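Local structure of probable molybdopterin-guanine dinucleotide biosynthesis protein A (Aquifex aeolicus, 2E8B) at residues R45-A50 with L70-V75; E56-A61 with L92-E97; K112-Y117 with E176-T181; S127-K130 with L134-L137. The protein probably transfers a GMP moiety from GTP to the molybdenum-molybdopterin cofactor, releasing diphosphate and forming the molybdopterin guanine dinucleotide cofactor. All coordinates share one frame; numbering follows the deposited sequence.

Contact 1. Residues R45-A50 with L70-V75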
loop_
_atom_site.group_PDB
_atom_site.type_symbol
_atom_site.label_atom_id
_atom_site.label_comp_id
_atom_site.label_asym_id
_atom_site.label_seq_id
_atom_site.Cartn_x
_atom_site.Cartn_y
_atom_site.Cartn_z
ATOM N N ARG A 45 12.876 1.590 2.832
ATOM C CA ARG A 45 12.475 2.499 3.896
ATOM C C ARG A 45 11.004 2.333 4.264
ATOM O O ARG A 45 10.646 2.353 5.445
ATOM C CB ARG A 45 12.739 3.951 3.494
ATOM C CG ARG A 45 14.213 4.292 3.312
ATOM C CD ARG A 45 14.466 5.778 3.535
ATOM N NE ARG A 45 13.860 6.622 2.510
ATOM C CZ ARG A 45 14.351 6.787 1.284
ATOM N NH1 ARG A 45 15.467 6.167 0.919
ATOM N NH2 ARG A 45 13.726 7.576 0.420
ATOM N N VAL A 46 10.150 2.171 3.258
ATOM C CA VAL A 46 8.723 2.002 3.508
ATOM C C VAL A 46 8.493 0.728 4.310
ATOM O O VAL A 46 7.670 0.698 5.223
ATOM C CB VAL A 46 7.921 1.914 2.193
ATOM C CG1 VAL A 46 6.467 1.574 2.486
ATOM C CG2 VAL A 46 8.004 3.238 1.447
ATOM N N TYR A 47 9.230 -0.320 3.957
ATOM C CA TYR A 47 9.119 -1.605 4.630
ATOM C C TYR A 47 9.517 -1.491 6.097
ATOM O O TYR A 47 8.820 -1.991 6.981
ATOM C CB TYR A 47 10.006 -2.637 3.928
ATOM C CG TYR A 47 10.058 -3.967 4.634
ATOM C CD1 TYR A 47 8.904 -4.726 4.817
ATOM C CD2 TYR A 47 11.260 -4.462 5.135
ATOM C CE1 TYR A 47 8.948 -5.946 5.485
ATOM C CE2 TYR A 47 11.314 -5.677 5.802
ATOM C CZ TYR A 47 10.157 -6.413 5.975
ATOM O OH TYR A 47 10.209 -7.624 6.623
ATOM N N GLU A 48 10.635 -0.824 6.354
ATOM C CA GLU A 48 11.097 -0.656 7.723
ATOM C C GLU A 48 10.103 0.190 8.518
ATOM O O GLU A 48 9.838 -0.088 9.682
ATOM C CB GLU A 48 12.488 -0.022 7.727
ATOM C CG GLU A 48 13.505 -0.865 6.971
ATOM C CD GLU A 48 14.933 -0.404 7.172
ATOM O OE1 GLU A 48 15.234 0.770 6.863
ATOM O OE2 GLU A 48 15.757 -1.219 7.639
ATOM N N THR A 49 9.542 1.212 7.883
ATOM C CA THR A 49 8.561 2.055 8.549
ATOM C C THR A 49 7.357 1.200 8.945
ATOM O O THR A 49 6.856 1.289 10.064
ATOM C CB THR A 49 8.091 3.192 7.627
ATOM O OG1 THR A 49 9.192 4.070 7.362
ATOM C CG2 THR A 49 6.965 3.980 8.281
ATOM N N ALA A 50 6.901 0.357 8.026
ATOM C CA ALA A 50 5.762 -0.508 8.294
ATOM C C ALA A 50 6.058 -1.448 9.463
ATOM O O ALA A 50 5.230 -1.631 10.355
ATOM C CB ALA A 50 5.421 -1.313 7.050
ATOM N N LEU A 70 15.267 -7.328 0.523
ATOM C CA LEU A 70 14.505 -6.752 1.627
ATOM C C LEU A 70 14.468 -7.668 2.845
ATOM O O LEU A 70 14.051 -7.250 3.924
ATOM C CB LEU A 70 13.071 -6.441 1.180
ATOM C CG LEU A 70 12.904 -5.295 0.181
ATOM C CD1 LEU A 70 11.439 -5.180 -0.216
ATOM C CD2 LEU A 70 13.387 -3.992 0.805
ATOM N N ASN A 71 14.906 -8.913 2.671
ATOM C CA ASN A 71 14.913 -9.881 3.767
ATOM C C ASN A 71 13.506 -9.953 4.348
ATOM O O ASN A 71 13.325 -10.045 5.566
ATOM C CB ASN A 71 15.886 -9.434 4.861
ATOM C CG ASN A 71 16.066 -10.479 5.946
ATOM O OD1 ASN A 71 16.438 -10.159 7.078
ATOM N ND2 ASN A 71 15.817 -11.735 5.604
ATOM N N ALA A 72 12.512 -9.916 3.465
ATOM C CA ALA A 72 11.119 -9.937 3.891
ATOM C C ALA A 72 10.260 -10.980 3.189
ATOM O O ALA A 72 10.570 -11.425 2.084
ATOM C CB ALA A 72 10.508 -8.565 3.677
ATOM N N PRO A 73 9.154 -11.378 3.832
ATOM C CA PRO A 73 8.249 -12.369 3.247
ATOM C C PRO A 73 7.495 -11.742 2.077
ATOM O O PRO A 73 6.941 -10.648 2.205
ATOM C CB PRO A 73 7.335 -12.733 4.413
ATOM C CG PRO A 73 7.266 -11.465 5.192
ATOM C CD PRO A 73 8.699 -10.978 5.176
ATOM N N VAL A 74 7.481 -12.436 0.944
ATOM C CA VAL A 74 6.811 -11.949 -0.256
ATOM C C VAL A 74 5.526 -12.696 -0.570
ATOM O O VAL A 74 5.500 -13.928 -0.581
ATOM C CB VAL A 74 7.728 -12.081 -1.497
ATOM C CG1 VAL A 74 6.985 -11.618 -2.746
ATOM C CG2 VAL A 74 9.000 -11.278 -1.302
ATOM N N VAL A 75 4.454 -11.949 -0.813
ATOM C CA VAL A 75 3.186 -12.552 -1.191
ATOM C C VAL A 75 3.172 -12.356 -2.700
ATOM O O VAL A 75 3.192 -11.230 -3.192
ATOM C CB VAL A 75 1.987 -11.844 -0.528
ATOM C CG1 VAL A 75 0.687 -12.425 -1.061
ATOM C CG2 VAL A 75 2.054 -12.031 0.987
HETATM O O HOH W 1 12.674 -8.275 7.541
#
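Y47 is the one residue of 45-50 with a side chain that meets 70-75. Its ring reaches from the helix to the bend formed by L70, A72 and P73. The methyl of A72 lies obliquely near the phenol end of the ring, but it is modelled too close, and the detail there is doubtful. The backbone also takes part: L70 O lies 3.7 Å from Y47 CE2, again obliquely. P73 touches more lightly, with its CD 4.0 Å from Y47 OH. No direct hydrogen bond crosses the contact. Instead, a water bridges it. The water lies in the plane of the Y47 ring, 2.7 Å from Y47 OH, and it donates a bond to N71 O, also at 2.7 Å. The first torsion of Y47 (chi1 175°) sets CG anti to the backbone N, which carries the ring away from the helix and across to the loop. Helix 32-51 is the crossover of a beta-alpha-beta unit between the parallel strands 16-22 and 56-61 of this GT-A-like nucleotidyltransferase domain. The contact ties that helix to the loop leading into the next parallel strand, 74-76. The Y47 ring also packs on V57 and I59 of strand 56-61. Further out on the helix, V46 packs on V19, and A50 packs on both C17 and V57. R45 O accepts two bonds from T49, one from OG1 at 3.0 Å and one from the backbone N at 2.9 Å. R45 turns its CB away from 70-75, and its NH2 bonds to P108 O.

Contact 2. Residues E56-A61 with L92-E97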
loop_
_atom_site.group_PDB
_atom_site.type_symbol
_atom_site.label_atom_id
_atom_site.label_comp_id
_atom_site.label_asym_id
_atom_site.label_seq_id
_atom_site.Cartn_x
_atom_site.Cartn_y
_atom_site.Cartn_z
ATOM N N GLU A 56 3.156 -7.901 11.525
ATOM C CA GLU A 56 3.509 -8.604 10.298
ATOM C C GLU A 56 3.427 -7.679 9.090
ATOM O O GLU A 56 2.466 -6.924 8.936
ATOM C CB GLU A 56 2.588 -9.806 10.092
ATOM C CG GLU A 56 2.599 -10.782 11.259
ATOM C CD GLU A 56 1.880 -12.077 10.946
ATOM O OE1 GLU A 56 0.707 -12.020 10.517
ATOM O OE2 GLU A 56 2.489 -13.153 11.136
ATOM N N VAL A 57 4.451 -7.741 8.246
ATOM C CA VAL A 57 4.516 -6.926 7.038
ATOM C C VAL A 57 4.912 -7.813 5.868
ATOM O O VAL A 57 5.889 -8.552 5.945
ATOM C CB VAL A 57 5.565 -5.803 7.172
ATOM C CG1 VAL A 57 5.564 -4.939 5.924
ATOM C CG2 VAL A 57 5.271 -4.960 8.398
ATOM N N TYR A 58 4.148 -7.738 4.785
ATOM C CA TYR A 58 4.440 -8.533 3.603
ATOM C C TYR A 58 4.672 -7.628 2.409
ATOM O O TYR A 58 4.141 -6.519 2.346
ATOM C CB TYR A 58 3.280 -9.474 3.272
ATOM C CG TYR A 58 2.876 -10.388 4.402
ATOM C CD1 TYR A 58 1.927 -9.986 5.338
ATOM C CD2 TYR A 58 3.457 -11.645 4.548
ATOM C CE1 TYR A 58 1.564 -10.811 6.392
ATOM C CE2 TYR A 58 3.102 -12.483 5.606
ATOM C CZ TYR A 58 2.154 -12.056 6.522
ATOM O OH TYR A 58 1.793 -12.862 7.577
ATOM N N ILE A 59 5.481 -8.108 1.474
ATOM C CA ILE A 59 5.756 -7.366 0.255
ATOM C C ILE A 59 4.963 -8.059 -0.845
ATOM O O ILE A 59 5.058 -9.274 -1.012
ATOM C CB ILE A 59 7.249 -7.425 -0.120
ATOM C CG1 ILE A 59 8.100 -6.829 1.002
ATOM C CG2 ILE A 59 7.472 -6.708 -1.441
ATOM C CD1 ILE A 59 7.905 -5.339 1.215
ATOM N N VAL A 60 4.158 -7.298 -1.574
ATOM C CA VAL A 60 3.391 -7.874 -2.665
ATOM C C VAL A 60 4.170 -7.576 -3.940
ATOM O O VAL A 60 4.373 -6.414 -4.293
ATOM C CB VAL A 60 1.988 -7.247 -2.767
ATOM C CG1 VAL A 60 1.276 -7.777 -4.007
ATOM C CG2 VAL A 60 1.179 -7.561 -1.512
ATOM N N ALA A 61 4.624 -8.625 -4.621
ATOM C CA ALA A 61 5.393 -8.447 -5.848
ATOM C C ALA A 61 5.202 -9.618 -6.803
ATOM O O ALA A 61 4.788 -10.700 -6.391
ATOM C CB ALA A 61 6.867 -8.291 -5.514
ATOM N N LEU A 92 -5.502 -8.629 -0.192
ATOM C CA LEU A 92 -6.723 -9.021 0.506
ATOM C C LEU A 92 -6.992 -10.519 0.472
ATOM O O LEU A 92 -7.574 -11.073 1.405
ATOM C CB LEU A 92 -7.910 -8.247 -0.055
ATOM C CG LEU A 92 -7.813 -6.744 0.221
ATOM C CD1 LEU A 92 -8.976 -6.026 -0.424
ATOM C CD2 LEU A 92 -7.793 -6.496 1.725
ATOM N N LYS A 93 -6.558 -11.173 -0.599
ATOM C CA LYS A 93 -6.729 -12.615 -0.728
ATOM C C LYS A 93 -5.880 -13.307 0.344
ATOM O O LYS A 93 -6.294 -14.302 0.944
ATOM C CB LYS A 93 -6.281 -13.048 -2.126
ATOM C CG LYS A 93 -6.327 -14.538 -2.410
ATOM C CD LYS A 93 -5.814 -14.793 -3.824
ATOM C CE LYS A 93 -5.769 -16.267 -4.165
ATOM N NZ LYS A 93 -5.284 -16.459 -5.559
ATOM N N HIS A 94 -4.696 -12.754 0.592
ATOM C CA HIS A 94 -3.767 -13.302 1.572
ATOM C C HIS A 94 -4.127 -12.929 3.007
ATOM O O HIS A 94 -3.830 -13.676 3.933
ATOM C CB HIS A 94 -2.347 -12.806 1.272
ATOM C CG HIS A 94 -1.311 -13.312 2.226
ATOM N ND1 HIS A 94 -0.729 -14.555 2.108
ATOM C CD2 HIS A 94 -0.748 -12.736 3.315
ATOM C CE1 HIS A 94 0.150 -14.724 3.079
ATOM N NE2 HIS A 94 0.157 -13.634 3.826
ATOM N N ALA A 95 -4.761 -11.771 3.182
ATOM C CA ALA A 95 -5.131 -11.268 4.507
ATOM C C ALA A 95 -5.616 -12.338 5.484
ATOM O O ALA A 95 -6.465 -13.158 5.144
ATOM C CB ALA A 95 -6.190 -10.185 4.364
ATOM N N LYS A 96 -5.069 -12.317 6.698
ATOM C CA LYS A 96 -5.447 -13.272 7.736
ATOM C C LYS A 96 -6.344 -12.609 8.780
ATOM O O LYS A 96 -6.873 -13.278 9.670
ATOM C CB LYS A 96 -4.201 -13.841 8.419
ATOM C CG LYS A 96 -3.158 -14.401 7.461
ATOM C CD LYS A 96 -3.749 -15.413 6.489
ATOM C CE LYS A 96 -2.689 -15.919 5.518
ATOM N NZ LYS A 96 -3.283 -16.684 4.388
ATOM N N GLU A 97 -6.498 -11.292 8.674
ATOM C CA GLU A 97 -7.349 -10.538 9.590
ATOM C C GLU A 97 -8.391 -9.799 8.749
ATOM O O GLU A 97 -8.221 -9.653 7.541
ATOM C CB GLU A 97 -6.521 -9.542 10.407
ATOM C CG GLU A 97 -5.437 -10.179 11.273
ATOM C CD GLU A 97 -4.853 -9.208 12.284
ATOM O OE1 GLU A 97 -4.465 -8.091 11.886
ATOM O OE2 GLU A 97 -4.775 -9.561 13.481
#
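Y58 and H94 form a T-shaped aromatic pair that carries most of this contact. The edge of the H94 imidazole points at one face of the Y58 ring, offset toward its rim. The ring centroids are 4.7 Å apart and the planes stand at 69°. H94 is in the last turn of its helix, where CG anti to the backbone N (chi1 180°) swings the imidazole out toward the strand. K96, just past the helix end, backs that ring from within the same segment. Its CE lies 3.9 Å above one face of the H94 ring plane. At the far end of Y58, OH makes a weak 3.2 Å hydrogen bond to E56 OE1. A serine in place of Y58 would probably leave the H94 edge without a face to rest on and E56 without its phenol donor. Strand 56-61 lies between strands 16-22 and 74-76 in the parallel part of the sheet, and helix 84-94 runs along the side on which Y58 projects. On that side, V75 touches both Y58 and H94, and the Y58 ring also meets that of Y18 on the neighbouring strand. K143 NZ bonds to L92 O and A95 O at the helix end.

Contact 3. Residues K112-Y117 with E176-T181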
loop_
_atom_site.group_PDB
_atom_site.type_symbol
_atom_site.label_atom_id
_atom_site.label_comp_id
_atom_site.label_asym_id
_atom_site.label_seq_id
_atom_site.Cartn_x
_atom_site.Cartn_y
_atom_site.Cartn_z
ATOM N N LYS A 112 6.077 6.868 10.161
ATOM C CA LYS A 112 5.154 6.072 10.946
ATOM C C LYS A 112 3.964 6.881 11.451
ATOM O O LYS A 112 2.853 6.364 11.516
ATOM C CB LYS A 112 5.894 5.448 12.126
ATOM C CG LYS A 112 6.433 6.459 13.123
ATOM C CD LYS A 112 7.268 5.785 14.200
ATOM C CE LYS A 112 6.466 4.735 14.940
ATOM N NZ LYS A 112 7.234 4.149 16.078
ATOM N N GLU A 113 4.186 8.144 11.808
ATOM C CA GLU A 113 3.087 8.966 12.313
ATOM C C GLU A 113 1.932 9.066 11.323
ATOM O O GLU A 113 0.771 9.144 11.720
ATOM C CB GLU A 113 3.571 10.374 12.671
ATOM C CG GLU A 113 4.563 10.413 13.820
ATOM C CD GLU A 113 6.001 10.491 13.347
ATOM O OE1 GLU A 113 6.396 9.675 12.492
ATOM O OE2 GLU A 113 6.738 11.374 13.836
ATOM N N THR A 114 2.250 9.064 10.035
ATOM C CA THR A 114 1.213 9.151 9.018
ATOM C C THR A 114 0.391 7.871 9.037
ATOM O O THR A 114 -0.841 7.908 8.968
ATOM C CB THR A 114 1.830 9.356 7.632
ATOM O OG1 THR A 114 2.599 10.564 7.642
ATOM C CG2 THR A 114 0.745 9.449 6.571
ATOM N N VAL A 115 1.072 6.737 9.155
ATOM C CA VAL A 115 0.389 5.456 9.205
ATOM C C VAL A 115 -0.485 5.386 10.454
ATOM O O VAL A 115 -1.644 4.969 10.395
ATOM C CB VAL A 115 1.396 4.297 9.234
ATOM C CG1 VAL A 115 0.670 2.974 9.415
ATOM C CG2 VAL A 115 2.199 4.291 7.945
ATOM N N LEU A 116 0.072 5.812 11.584
ATOM C CA LEU A 116 -0.655 5.781 12.844
ATOM C C LEU A 116 -1.879 6.696 12.844
ATOM O O LEU A 116 -2.903 6.355 13.433
ATOM C CB LEU A 116 0.283 6.143 13.995
ATOM C CG LEU A 116 1.403 5.127 14.232
ATOM C CD1 LEU A 116 2.277 5.620 15.357
ATOM C CD2 LEU A 116 0.821 3.754 14.564
ATOM N N TYR A 117 -1.785 7.849 12.186
ATOM C CA TYR A 117 -2.926 8.761 12.141
ATOM C C TYR A 117 -4.056 8.107 11.355
ATOM O O TYR A 117 -5.232 8.236 11.714
ATOM C CB TYR A 117 -2.558 10.096 11.482
ATOM C CG TYR A 117 -3.648 11.144 11.611
ATOM C CD1 TYR A 117 -3.908 11.760 12.834
ATOM C CD2 TYR A 117 -4.427 11.509 10.511
ATOM C CE1 TYR A 117 -4.918 12.715 12.963
ATOM C CE2 TYR A 117 -5.442 12.463 10.628
ATOM C CZ TYR A 117 -5.679 13.058 11.858
ATOM O OH TYR A 117 -6.689 13.980 11.993
ATOM N N GLU A 176 -1.609 18.932 8.015
ATOM C CA GLU A 176 -0.675 19.734 7.239
ATOM C C GLU A 176 0.787 19.303 7.338
ATOM O O GLU A 176 1.464 19.156 6.317
ATOM C CB GLU A 176 -0.805 21.208 7.642
ATOM C CG GLU A 176 0.284 22.129 7.100
ATOM C CD GLU A 176 0.403 22.107 5.588
ATOM O OE1 GLU A 176 -0.562 21.704 4.909
ATOM O OE2 GLU A 176 1.465 22.513 5.074
ATOM N N GLU A 177 1.273 19.079 8.554
ATOM C CA GLU A 177 2.669 18.708 8.725
ATOM C C GLU A 177 3.047 17.288 8.320
ATOM O O GLU A 177 4.210 16.909 8.414
ATOM C CB GLU A 177 3.112 19.002 10.162
ATOM C CG GLU A 177 3.122 20.503 10.459
ATOM C CD GLU A 177 3.966 20.872 11.663
ATOM O OE1 GLU A 177 5.091 20.345 11.786
ATOM O OE2 GLU A 177 3.510 21.702 12.477
ATOM N N LEU A 178 2.073 16.514 7.851
ATOM C CA LEU A 178 2.340 15.147 7.417
ATOM C C LEU A 178 2.030 14.975 5.936
ATOM O O LEU A 178 2.244 13.907 5.371
ATOM C CB LEU A 178 1.504 14.144 8.221
ATOM C CG LEU A 178 1.897 13.921 9.682
ATOM C CD1 LEU A 178 0.988 12.868 10.295
ATOM C CD2 LEU A 178 3.350 13.481 9.763
ATOM N N ARG A 179 1.533 16.027 5.295
ATOM C CA ARG A 179 1.192 15.914 3.883
ATOM C C ARG A 179 2.389 15.585 2.999
ATOM O O ARG A 179 2.260 14.839 2.029
ATOM C CB ARG A 179 0.507 17.196 3.407
ATOM C CG ARG A 179 -0.936 17.321 3.907
ATOM C CD ARG A 179 -1.436 18.750 3.862
ATOM N NE ARG A 179 -1.426 19.327 2.520
ATOM C CZ ARG A 179 -2.446 19.279 1.669
ATOM N NH1 ARG A 179 -3.577 18.676 2.006
ATOM N NH2 ARG A 179 -2.339 19.853 0.478
ATOM N N TYR A 180 3.556 16.118 3.342
ATOM C CA TYR A 180 4.748 15.861 2.541
ATOM C C TYR A 180 5.171 14.393 2.584
ATOM O O TYR A 180 5.889 13.925 1.701
ATOM C CB TYR A 180 5.904 16.754 3.018
ATOM C CG TYR A 180 6.627 16.239 4.241
ATOM C CD1 TYR A 180 6.115 16.450 5.519
ATOM C CD2 TYR A 180 7.824 15.528 4.120
ATOM C CE1 TYR A 180 6.771 15.964 6.648
ATOM C CE2 TYR A 180 8.488 15.042 5.242
ATOM C CZ TYR A 180 7.956 15.263 6.503
ATOM O OH TYR A 180 8.602 14.789 7.620
ATOM N N THR A 181 4.713 13.663 3.597
ATOM C CA THR A 181 5.085 12.259 3.728
ATOM C C THR A 181 4.432 11.390 2.661
ATOM O O THR A 181 4.750 10.207 2.542
ATOM C CB THR A 181 4.706 11.691 5.120
ATOM O OG1 THR A 181 3.281 11.624 5.247
ATOM C CG2 THR A 181 5.273 12.577 6.226
#
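L178 and T181 hold the loop after strand 170-173 against helix 112-120 of the alpha/beta nucleotidyltransferase domain. The loop runs into a 3-10 segment at 180-181. E176 starts it, with its O accepting a long 3.3 Å bond from R179 N. L178 then points at the helix. Its CD2 lies 3.7 Å from T114 OG1, and its CD1 is 4.0 Å from E113 O. The leucine thus leans against the first turn of the helix, at E113 and T114. R179 faces the other way. Its guanidinium pairs with E132, and E176 OE1 lies near its NE but well out of the guanidinium plane. Y180 turns one ring face to its neighbour, with T181 CG2 3.7 Å above the ring plane, and it also packs on K111. T181 makes the polar link. T114 OG1, beside its own backbone N (chi1 -59°), donates a 2.7 Å bond to T181 OG1. T181 OG1 in turn donates to L178 O, and the two hydroxyls form a short hydrogen-bond chain ending at the loop backbone. A valine in place of T181 would probably leave the T114 hydroxyl without this acceptor and take one of two donors from L178 O. T181 N also donates to L178 O, at 3.1 Å. The hydroxyl bond is modelled short: T181 OG1 lies in the carbonyl plane, 2.5 Å from L178 O.

Contact 4. Residues S127-K130 with L134-L137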
loop_
_atom_site.group_PDB
_atom_site.type_symbol
_atom_site.label_atom_id
_atom_site.label_comp_id
_atom_site.label_asym_id
_atom_site.label_seq_id
_atom_site.Cartn_x
_atom_site.Cartn_y
_atom_site.Cartn_z
ATOM N N SER A 127 -10.511 3.184 4.566
ATOM C CA SER A 127 -10.115 4.520 4.995
ATOM C C SER A 127 -8.774 4.768 4.332
ATOM O O SER A 127 -7.816 4.027 4.557
ATOM C CB SER A 127 -9.973 4.600 6.517
ATOM O OG SER A 127 -11.250 4.604 7.135
ATOM N N VAL A 128 -8.714 5.793 3.495
ATOM C CA VAL A 128 -7.481 6.106 2.797
ATOM C C VAL A 128 -7.058 7.541 3.029
ATOM O O VAL A 128 -7.889 8.426 3.259
ATOM C CB VAL A 128 -7.619 5.869 1.282
ATOM C CG1 VAL A 128 -7.575 4.378 0.978
ATOM C CG2 VAL A 128 -8.920 6.468 0.787
ATOM N N ALA A 129 -5.752 7.759 2.966
ATOM C CA ALA A 129 -5.170 9.078 3.168
ATOM C C ALA A 129 -5.576 10.060 2.075
ATOM O O ALA A 129 -5.655 9.702 0.904
ATOM C CB ALA A 129 -3.646 8.960 3.225
ATOM N N LYS A 130 -5.823 11.303 2.471
ATOM C CA LYS A 130 -6.220 12.339 1.531
ATOM C C LYS A 130 -5.490 13.657 1.757
ATOM O O LYS A 130 -5.587 14.264 2.823
ATOM C CB LYS A 130 -7.737 12.574 1.619
ATOM C CG LYS A 130 -8.268 13.704 0.742
ATOM C CD LYS A 130 -8.120 13.386 -0.736
ATOM C CE LYS A 130 -8.664 14.512 -1.607
ATOM N NZ LYS A 130 -10.123 14.742 -1.402
ATOM N N LEU A 134 -6.016 11.754 -3.640
ATOM C CA LEU A 134 -6.577 10.643 -2.879
ATOM C C LEU A 134 -5.539 9.523 -2.959
ATOM O O LEU A 134 -5.235 9.022 -4.044
ATOM C CB LEU A 134 -7.892 10.167 -3.498
ATOM C CG LEU A 134 -8.552 8.995 -2.766
ATOM C CD1 LEU A 134 -9.011 9.453 -1.385
ATOM C CD2 LEU A 134 -9.729 8.467 -3.575
ATOM N N HIS A 135 -4.981 9.142 -1.818
ATOM C CA HIS A 135 -3.983 8.089 -1.812
ATOM C C HIS A 135 -4.611 6.725 -1.620
ATOM O O HIS A 135 -4.683 6.205 -0.510
ATOM C CB HIS A 135 -2.945 8.383 -0.737
ATOM C CG HIS A 135 -2.256 9.691 -0.945
ATOM N ND1 HIS A 135 -2.731 10.876 -0.429
ATOM C CD2 HIS A 135 -1.188 10.014 -1.709
ATOM C CE1 HIS A 135 -1.987 11.874 -0.869
ATOM N NE2 HIS A 135 -1.045 11.377 -1.649
ATOM N N THR A 136 -5.059 6.156 -2.734
ATOM C CA THR A 136 -5.716 4.860 -2.753
ATOM C C THR A 136 -4.879 3.734 -2.181
ATOM O O THR A 136 -5.419 2.726 -1.722
ATOM C CB THR A 136 -6.101 4.462 -4.181
ATOM O OG1 THR A 136 -4.921 4.420 -4.991
ATOM C CG2 THR A 136 -7.083 5.459 -4.767
ATOM N N LEU A 137 -3.562 3.904 -2.201
ATOM C CA LEU A 137 -2.677 2.865 -1.687
ATOM C C LEU A 137 -2.021 3.181 -0.348
ATOM O O LEU A 137 -0.930 2.687 -0.053
ATOM C CB LEU A 137 -1.611 2.519 -2.729
ATOM C CG LEU A 137 -2.182 2.113 -4.096
ATOM C CD1 LEU A 137 -1.045 1.778 -5.062
ATOM C CD2 LEU A 137 -3.106 0.914 -3.932
#
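A beta hairpin, with three residues between its strands 126-130 and 134-135, joins V128, A129 and K130 to L134 and H135. K130 and L134 form an antiparallel non-hydrogen-bonded pair with CA atoms 4.7 Å apart, and their side chains share one face of the sheet. There the K130 chain lies alongside its partner, with CD 3.8 Å from L134 CA. Bends at chi2 and chi4 shape the rest of the lysine, and its NZ forms a salt bridge to E171 on the adjacent strand 170-173. V128 also faces the second strand. Its CG2 meets L134 CD1 at 3.7 Å, the two side chains crossing obliquely. The same valine sets CB 3.5 Å from H135 O. H135 is the centre of an inverse gamma turn, closed by a weak 3.2 Å bond from T136 N to L134 O. The chain turns a corner at T136 and L137. T136 points away from 127-130 and packs on I160, W161 and L164 of helix 160-167. A129 and H135 lie on the other face, where H135 also packs on L182. A129 O is gripped twice by H135. H135 N donates to A129 O at 2.9 Å, with an N-H...O angle of 157°. The imidazole adds a weak, bent bond from the edge of its ring, H135 ND1 to A129 O, at 3.4 Å and 141°.

In the fold
Contacts 1 and 2 meet in the parallel part of the sheet. V75 N to I59 O (2.7 Å) and P73 O to I59 N (3.0 Å) are probable hydrogen bonds between 70-75 and strand 56-61. Contact 3 touches contact 1 where T49 CG2 packs on K112 N at 3.6 Å. Contact 4 falls in the chain between the two segments of contact 3, and their nearest atoms are about 5 Å apart. It lies across the chain's centre from contacts 1 and 2. Side chain to side chain, L70 is about 6 Å from A21, a predicted GTP-binding residue, and H135 is about 8 Å from D106, a predicted magnesium ligand.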